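SusD homolog (Bacteroides thetaiotaomicron, PDB 3EHM) probably binds mucin O-glycans as a SusD-like lipoprotein, helping this gut symbiont to use host mucin sugars. Local coordinates at residues A[306-311]-A[402-407]; A[269-274]-A[324-329]. One frame throughout, in Å; residues are numbered along the deposited sequence.

Contact 1 of 2, residues A[306-311]-A[402-407]; sequences GYFPVA and YKYGTY
Y402 reaches across to the 306-311 segment and offers its phenol oxygen to the backbone of A311: A311 N donates to Y402 OH at 3.0 Å, in a nearly straight bond of 173°. With CG anti to the backbone N (chi1 -169°), the Y402 ring is swung over to the other loop. P309 O lies at its edge, 3.3 Å from Y402 CE1. The same carbonyl also lies in the plane of the Y404 ring, at that ring's edge, so one backbone oxygen is flanked by two tyrosines. A water donates to P309 O at 3.0 Å and bridges it, through a weak bond, to K403 N.

At one end of the contact K403 bends near its tip (chi3 64°), which brings NZ, along with CD, over one face of F308. Its NZ sits 3.9 Å from the ring centroid in a cation-pi contact, and K403 CD adds a CH-pi contact on the same face; G306 O covers the opposite one. Y404 OH meets F308 CB at 3.5 Å, the two side chains crossing at about a right angle. At the other end the methyl of A311 stands over the centre of the Y407 ring, A311 CB 3.8 Å from its centroid, while Y407 OH bonds to K466 O.

A phenylalanine in place of Y402 would probably leave the amide of A311 without its acceptor while keeping much of the ring packing. In this mostly buried contact, then, a phenol hydroxyl and a water do for the A311 amide and the P309 carbonyl what regular strand pairing would do elsewhere, and aromatic faces take up a methyl and an ammonium.

Contact 2 of 2, residues A[269-274]-A[324-329]; sequences ETRMGA and SAKFAS
R271 drives its side chain into the turn of 324-329 and grips a single carbonyl with two nitrogens. R271 NH2 donates to K326 O at 2.7 Å and R271 NE to the same oxygen at 3.0 Å, a side-on grasp in which NE comes from above the carbonyl plane and NH2 only slightly tilted from it. NE also makes a weak bond to A325 O. The chain gets there by bending at chi2 (-72°), and bonds from R271 NH1 to T270 O (2.9 Å), close to the guanidinium plane, and to V264 O help fix the rotation of the group. In the turn itself S324 OG accepts from K326 N, forming an ST turn.

The tightly packed part runs from this grip to M272. R271 CB, 3.4 Å from S329 O, joins the two, because that oxygen also accepts from M272 N at 2.9 Å with an angle of 169°. The selenomethionine M272 curls at its end, chi3 66°, to bring CE within 3.5 Å of S329 CB. S329 OG, next to that methyl, has its main partner in F308 N.

The loose side begins at the K326 side chain. Its backbone O is firmly held, but beyond CG, 4.0 Å from R271 NH2, the chain runs out, partly exposed, and its ammonium forms a long, weak ion pair with E320.

Strand 270-272 pairs with the antiparallel strand 67-69, where R271 meets G68 by backbone, while M272 uses its backbone N for S329 and its O for V310. G273 occupies the N-cap position just before helix 274-282, and T270 packs on helix 261-266.

Overall arrangement
Both contacts are largely buried, and their centres lie about 8 Å apart on the same side of the chain's centre. They interlock: along the chain their segments alternate, and 306-311 is bound to both halves of contact 2, with V310 N 2.9 Å from M272 O and F308 N 3.0 Å from S329 OG, both probably hydrogen bonds. The loop between strands 304-306 and 339-342 supplies one segment to each. Contact 2, nearer the centre, ties that loop to a strand through arginine and backbone bonds to carbonyls. Contact 1, farther out, joins two irregular loops with aromatic rings, a lysine and a bridging water.

Contact 1 of 2, residues A[306-311]-A[402-407]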
ATOM      1  N   GLY A 306      12.079  -7.329  24.266  1.00 23.06           N
ATOM      2  CA  GLY A 306      11.445  -6.051  23.994  1.00 21.52           C
ATOM      3  C   GLY A 306      11.177  -5.855  22.517  1.00 21.07           C
ATOM      4  O   GLY A 306      11.454  -6.737  21.703  1.00 22.11           O
ATOM      5  N   TYR A 307      10.629  -4.700  22.164  1.00 19.62           N
ATOM      6  CA  TYR A 307      10.336  -4.394  20.768  1.00 18.52           C
ATOM      7  C   TYR A 307      11.571  -3.790  20.110  1.00 16.70           C
ATOM      8  O   TYR A 307      11.875  -2.614  20.303  1.00 16.42           O
ATOM      9  CB  TYR A 307       9.145  -3.436  20.704  1.00 18.43           C
ATOM     10  CG  TYR A 307       7.867  -4.095  21.167  1.00 18.22           C
ATOM     11  CD1 TYR A 307       7.195  -4.999  20.345  1.00 17.61           C
ATOM     12  CD2 TYR A 307       7.364  -3.869  22.452  1.00 19.62           C
ATOM     13  CE1 TYR A 307       6.061  -5.664  20.784  1.00 17.91           C
ATOM     14  CE2 TYR A 307       6.226  -4.532  22.904  1.00 20.20           C
ATOM     15  CZ  TYR A 307       5.582  -5.430  22.062  1.00 18.68           C
ATOM     16  OH  TYR A 307       4.466  -6.103  22.494  1.00 22.61           O
ATOM     17  N   PHE A 308      12.279  -4.615  19.341  1.00 16.62           N
ATOM     18  CA  PHE A 308      13.509  -4.212  18.659  1.00 15.31           C
ATOM     19  C   PHE A 308      13.309  -4.116  17.147  1.00 15.32           C
ATOM     20  O   PHE A 308      13.104  -5.125  16.474  1.00 13.40           O
ATOM     21  CB  PHE A 308      14.619  -5.231  18.937  1.00 16.28           C
ATOM     22  CG  PHE A 308      14.798  -5.564  20.396  1.00 18.39           C
ATOM     23  CD1 PHE A 308      15.051  -6.873  20.791  1.00 17.08           C
ATOM     24  CD2 PHE A 308      14.724  -4.574  21.372  1.00 19.35           C
ATOM     25  CE1 PHE A 308      15.229  -7.196  22.140  1.00 20.56           C
ATOM     26  CE2 PHE A 308      14.902  -4.885  22.725  1.00 20.00           C
ATOM     27  CZ  PHE A 308      15.154  -6.199  23.106  1.00 20.23           C
ATOM     28  N   PRO A 309      13.383  -2.897  16.595  1.00 14.92           N
ATOM     29  CA  PRO A 309      13.203  -2.705  15.154  1.00 16.15           C
ATOM     30  C   PRO A 309      14.484  -2.860  14.337  1.00 16.11           C
ATOM     31  O   PRO A 309      15.589  -2.881  14.878  1.00 16.72           O
ATOM     32  CB  PRO A 309      12.659  -1.288  15.076  1.00 15.28           C
ATOM     33  CG  PRO A 309      13.449  -0.601  16.150  1.00 17.57           C
ATOM     34  CD  PRO A 309      13.397  -1.601  17.299  1.00 15.31           C
ATOM     35  N   VAL A 310      14.310  -2.978  13.026  1.00 16.44           N
ATOM     36  CA  VAL A 310      15.420  -3.081  12.090  1.00 14.31           C
ATOM     37  C   VAL A 310      15.290  -1.821  11.239  1.00 14.38           C
ATOM     38  O   VAL A 310      14.198  -1.488  10.769  1.00 14.26           O
ATOM     39  CB  VAL A 310      15.302  -4.344  11.214  1.00 15.15           C
ATOM     40  CG1 VAL A 310      16.404  -4.366  10.164  1.00 12.31           C
ATOM     41  CG2 VAL A 310      15.402  -5.587  12.098  1.00 14.28           C
ATOM     42  N   ALA A 311      16.396  -1.112  11.059  1.00 14.73           N
ATOM     43  CA  ALA A 311      16.377   0.136  10.307  1.00 15.88           C
ATOM     44  C   ALA A 311      15.982  -0.031   8.845  1.00 16.16           C
ATOM     45  O   ALA A 311      16.145  -1.105   8.261  1.00 14.02           O
ATOM     46  CB  ALA A 311      17.730   0.821  10.415  1.00 18.45           C
ATOM     47  N   TYR A 402      19.595   1.227  18.977  1.00 21.94           N
ATOM     48  CA  TYR A 402      19.636   0.334  17.827  1.00 20.86           C
ATOM     49  C   TYR A 402      20.737  -0.696  18.051  1.00 22.14           C
ATOM     50  O   TYR A 402      21.903  -0.348  18.201  1.00 22.77           O
ATOM     51  CB  TYR A 402      19.896   1.109  16.537  1.00 18.39           C
ATOM     52  CG  TYR A 402      19.671   0.256  15.314  1.00 18.09           C
ATOM     53  CD1 TYR A 402      18.417  -0.293  15.056  1.00 17.52           C
ATOM     54  CD2 TYR A 402      20.714  -0.033  14.433  1.00 17.95           C
ATOM     55  CE1 TYR A 402      18.200  -1.111  13.956  1.00 17.99           C
ATOM     56  CE2 TYR A 402      20.510  -0.854  13.323  1.00 18.44           C
ATOM     57  CZ  TYR A 402      19.250  -1.389  13.093  1.00 18.87           C
ATOM     58  OH  TYR A 402      19.034  -2.208  12.012  1.00 17.59           O
ATOM     59  N   LYS A 403      20.369  -1.970  18.059  1.00 23.50           N
ATOM     60  CA  LYS A 403      21.345  -3.015  18.325  1.00 25.04           C
ATOM     61  C   LYS A 403      21.903  -3.808  17.150  1.00 24.39           C
ATOM     62  O   LYS A 403      22.715  -4.707  17.354  1.00 25.63           O
ATOM     63  CB  LYS A 403      20.763  -3.980  19.361  1.00 26.76           C
ATOM     64  CG  LYS A 403      19.252  -4.136  19.268  1.00 26.51           C
ATOM     65  CD  LYS A 403      18.711  -5.115  20.301  1.00 26.59           C
ATOM     66  CE  LYS A 403      18.914  -4.634  21.732  1.00 28.34           C
ATOM     67  NZ  LYS A 403      18.011  -3.514  22.111  1.00 30.02           N
ATOM     68  N   TYR A 404      21.508  -3.473  15.928  1.00 21.87           N
ATOM     69  CA  TYR A 404      21.988  -4.227  14.774  1.00 21.58           C
ATOM     70  C   TYR A 404      22.928  -3.456  13.857  1.00 22.42           C
ATOM     71  O   TYR A 404      22.949  -3.673  12.646  1.00 24.05           O
ATOM     72  CB  TYR A 404      20.788  -4.755  13.986  1.00 19.61           C
ATOM     73  CG  TYR A 404      19.789  -5.454  14.879  1.00 18.61           C
ATOM     74  CD1 TYR A 404      18.472  -5.008  14.967  1.00 18.63           C
ATOM     75  CD2 TYR A 404      20.176  -6.527  15.681  1.00 18.66           C
ATOM     76  CE1 TYR A 404      17.565  -5.608  15.837  1.00 18.17           C
ATOM     77  CE2 TYR A 404      19.277  -7.136  16.557  1.00 17.63           C
ATOM     78  CZ  TYR A 404      17.976  -6.670  16.629  1.00 17.08           C
ATOM     79  OH  TYR A 404      17.090  -7.248  17.506  1.00 17.80           O
ATOM     80  N   GLY A 405      23.720  -2.566  14.444  1.00 23.10           N
ATOM     81  CA  GLY A 405      24.654  -1.789  13.655  1.00 23.66           C
ATOM     82  C   GLY A 405      24.662  -0.339  14.079  1.00 25.11           C
ATOM     83  O   GLY A 405      24.079   0.013  15.101  1.00 25.86           O
ATOM     84  N   THR A 406      25.322   0.501  13.291  1.00 24.67           N
ATOM     85  CA  THR A 406      25.415   1.923  13.590  1.00 25.49           C
ATOM     86  C   THR A 406      24.338   2.705  12.854  1.00 23.63           C
ATOM     87  O   THR A 406      24.431   2.920  11.644  1.00 24.79           O
ATOM     88  CB  THR A 406      26.792   2.473  13.192  1.00 25.87           C
ATOM     89  OG1 THR A 406      27.804   1.807  13.959  1.00 31.96           O
ATOM     90  CG2 THR A 406      26.867   3.963  13.452  1.00 29.23           C
ATOM     91  N   TYR A 407      23.318   3.129  13.589  1.00 20.56           N
ATOM     92  CA  TYR A 407      22.223   3.882  12.996  1.00 20.51           C
ATOM     93  C   TYR A 407      21.505   4.741  14.021  1.00 19.74           C
ATOM     94  O   TYR A 407      21.310   4.335  15.167  1.00 20.95           O
ATOM     95  CB  TYR A 407      21.196   2.934  12.364  1.00 18.74           C
ATOM     96  CG  TYR A 407      20.012   3.652  11.742  1.00 16.99           C
ATOM     97  CD1 TYR A 407      20.099   4.199  10.462  1.00 17.08           C
ATOM     98  CD2 TYR A 407      18.819   3.812  12.447  1.00 16.97           C
ATOM     99  CE1 TYR A 407      19.022   4.886   9.896  1.00 15.91           C
ATOM    100  CE2 TYR A 407      17.736   4.499  11.896  1.00 16.98           C
ATOM    101  CZ  TYR A 407      17.846   5.032  10.617  1.00 16.16           C
ATOM    102  OH  TYR A 407      16.782   5.701  10.058  1.00 15.67           O
TER
HETATM  103  O   HOH W   1      17.092  -2.325  17.430  1.00 17.67           O

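Contact 2 of 2, residues A[269-274]-A[324-329]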
ATOM      1  N   GLU A 269      13.974 -12.818   6.988  1.00 16.11           N
ATOM      2  CA  GLU A 269      14.384 -11.547   6.411  1.00 16.41           C
ATOM      3  C   GLU A 269      13.470 -10.366   6.733  1.00 16.47           C
ATOM      4  O   GLU A 269      13.922  -9.228   6.760  1.00 19.56           O
ATOM      5  CB  GLU A 269      14.541 -11.700   4.889  1.00 17.20           C
ATOM      6  CG  GLU A 269      15.572 -12.771   4.503  1.00 18.43           C
ATOM      7  CD  GLU A 269      15.695 -13.000   3.002  1.00 20.73           C
ATOM      8  OE1 GLU A 269      14.657 -13.023   2.306  1.00 19.87           O
ATOM      9  OE2 GLU A 269      16.835 -13.175   2.521  1.00 20.42           O
ATOM     10  N   THR A 270      12.191 -10.619   6.985  1.00 16.60           N
ATOM     11  CA  THR A 270      11.281  -9.520   7.292  1.00 14.33           C
ATOM     12  C   THR A 270      11.022  -9.357   8.784  1.00 12.87           C
ATOM     13  O   THR A 270      10.561 -10.277   9.453  1.00 12.90           O
ATOM     14  CB  THR A 270       9.945  -9.684   6.549  1.00 14.72           C
ATOM     15  OG1 THR A 270      10.180  -9.573   5.140  1.00 14.45           O
ATOM     16  CG2 THR A 270       8.955  -8.601   6.974  1.00 14.07           C
ATOM     17  N   ARG A 271      11.314  -8.161   9.288  1.00 11.51           N
ATOM     18  CA  ARG A 271      11.148  -7.842  10.701  1.00 12.80           C
ATOM     19  C   ARG A 271      10.452  -6.488  10.863  1.00 13.86           C
ATOM     20  O   ARG A 271      10.161  -5.813   9.874  1.00 13.62           O
ATOM     21  CB  ARG A 271      12.525  -7.818  11.371  1.00 11.57           C
ATOM     22  CG  ARG A 271      13.271  -9.164  11.316  1.00 11.38           C
ATOM     23  CD  ARG A 271      12.615 -10.169  12.253  1.00 12.53           C
ATOM     24  NE  ARG A 271      13.287 -11.469  12.307  1.00 11.92           N
ATOM     25  CZ  ARG A 271      12.916 -12.539  11.607  1.00 15.24           C
ATOM     26  NH1 ARG A 271      11.877 -12.475  10.782  1.00 11.26           N
ATOM     27  NH2 ARG A 271      13.560 -13.690  11.760  1.00 13.18           N
HETATM   28  N   MSE A 272      10.182  -6.097  12.108  1.00 13.44           N
HETATM   29  CA  MSE A 272       9.515  -4.824  12.396  1.00 13.33           C
HETATM   30  C   MSE A 272      10.378  -3.628  11.989  1.00 12.65           C
HETATM   31  O   MSE A 272      11.560  -3.563  12.326  1.00 13.00           O
HETATM   32  CB  MSE A 272       9.182  -4.730  13.891  1.00 14.21           C
HETATM   33  CG  MSE A 272       8.452  -3.451  14.295  1.00 15.30           C
HETATM   34 SE   MSE A 272       8.143  -3.360  16.214  1.00 24.25          SE
HETATM   35  CE  MSE A 272       9.983  -3.236  16.800  1.00 14.00           C
ATOM     36  N   GLY A 273       9.773  -2.688  11.270  1.00 11.53           N
ATOM     37  CA  GLY A 273      10.487  -1.505  10.812  1.00 13.18           C
ATOM     38  C   GLY A 273      10.653  -0.424  11.865  1.00 12.75           C
ATOM     39  O   GLY A 273       9.825  -0.289  12.764  1.00 13.04           O
ATOM     40  N   ALA A 274      11.717   0.365  11.736  1.00 13.31           N
ATOM     41  CA  ALA A 274      12.018   1.429  12.694  1.00 13.77           C
ATOM     42  C   ALA A 274      10.986   2.544  12.709  1.00 12.91           C
ATOM     43  O   ALA A 274      10.583   3.014  13.771  1.00 11.05           O
ATOM     44  CB  ALA A 274      13.396   2.008  12.409  1.00 12.96           C
ATOM     45  N   SER A 324      21.428 -11.022  16.604  1.00 18.22           N
ATOM     46  CA  SER A 324      21.098 -10.532  15.265  1.00 17.87           C
ATOM     47  C   SER A 324      19.645 -10.148  15.029  1.00 16.56           C
ATOM     48  O   SER A 324      18.774 -10.402  15.858  1.00 15.71           O
ATOM     49  CB  SER A 324      21.481 -11.583  14.229  1.00 17.56           C
ATOM     50  OG  SER A 324      20.544 -12.644  14.255  1.00 19.63           O
ATOM     51  N   ALA A 325      19.393  -9.558  13.863  1.00 15.72           N
ATOM     52  CA  ALA A 325      18.049  -9.141  13.493  1.00 15.90           C
ATOM     53  C   ALA A 325      17.147 -10.356  13.299  1.00 15.16           C
ATOM     54  O   ALA A 325      15.934 -10.214  13.166  1.00 14.64           O
ATOM     55  CB  ALA A 325      18.088  -8.295  12.220  1.00 14.71           C
ATOM     56  N   LYS A 326      17.732 -11.550  13.277  1.00 13.88           N
ATOM     57  CA  LYS A 326      16.916 -12.746  13.124  1.00 14.37           C
ATOM     58  C   LYS A 326      15.938 -12.783  14.287  1.00 14.87           C
ATOM     59  O   LYS A 326      14.816 -13.268  14.152  1.00 16.06           O
ATOM     60  CB  LYS A 326      17.769 -14.022  13.128  1.00 15.85           C
ATOM     61  CG  LYS A 326      16.925 -15.299  13.160  1.00 16.84           C
ATOM     62  CD  LYS A 326      17.745 -16.571  12.994  1.00 19.16           C
ATOM     63  CE  LYS A 326      16.850 -17.807  13.108  1.00 19.87           C
ATOM     64  NZ  LYS A 326      17.593 -19.076  12.855  1.00 20.08           N
ATOM     65  N   PHE A 327      16.364 -12.252  15.428  1.00 15.49           N
ATOM     66  CA  PHE A 327      15.515 -12.238  16.607  1.00 15.71           C
ATOM     67  C   PHE A 327      14.949 -10.878  16.986  1.00 15.81           C
ATOM     68  O   PHE A 327      14.571 -10.649  18.136  1.00 16.29           O
ATOM     69  CB  PHE A 327      16.268 -12.862  17.779  1.00 16.88           C
ATOM     70  CG  PHE A 327      16.729 -14.257  17.496  1.00 19.61           C
ATOM     71  CD1 PHE A 327      18.011 -14.497  17.020  1.00 17.16           C
ATOM     72  CD2 PHE A 327      15.848 -15.329  17.628  1.00 19.96           C
ATOM     73  CE1 PHE A 327      18.412 -15.787  16.673  1.00 20.61           C
ATOM     74  CE2 PHE A 327      16.241 -16.618  17.283  1.00 20.61           C
ATOM     75  CZ  PHE A 327      17.526 -16.845  16.804  1.00 18.84           C
ATOM     76  N   ALA A 328      14.896  -9.973  16.014  1.00 15.40           N
ATOM     77  CA  ALA A 328      14.319  -8.657  16.244  1.00 14.35           C
ATOM     78  C   ALA A 328      12.814  -8.904  16.236  1.00 14.49           C
ATOM     79  O   ALA A 328      12.373 -10.009  15.910  1.00 13.92           O
ATOM     80  CB  ALA A 328      14.702  -7.705  15.116  1.00 16.18           C
ATOM     81  N   SER A 329      12.026  -7.897  16.597  1.00 14.48           N
ATOM     82  CA  SER A 329      10.574  -8.059  16.595  1.00 14.23           C
ATOM     83  C   SER A 329      10.122  -8.490  15.200  1.00 14.40           C
ATOM     84  O   SER A 329      10.670  -8.035  14.195  1.00 13.70           O
ATOM     85  CB  SER A 329       9.893  -6.744  16.985  1.00 13.88           C
ATOM     86  OG  SER A 329      10.146  -6.431  18.344  1.00 11.63           O
TER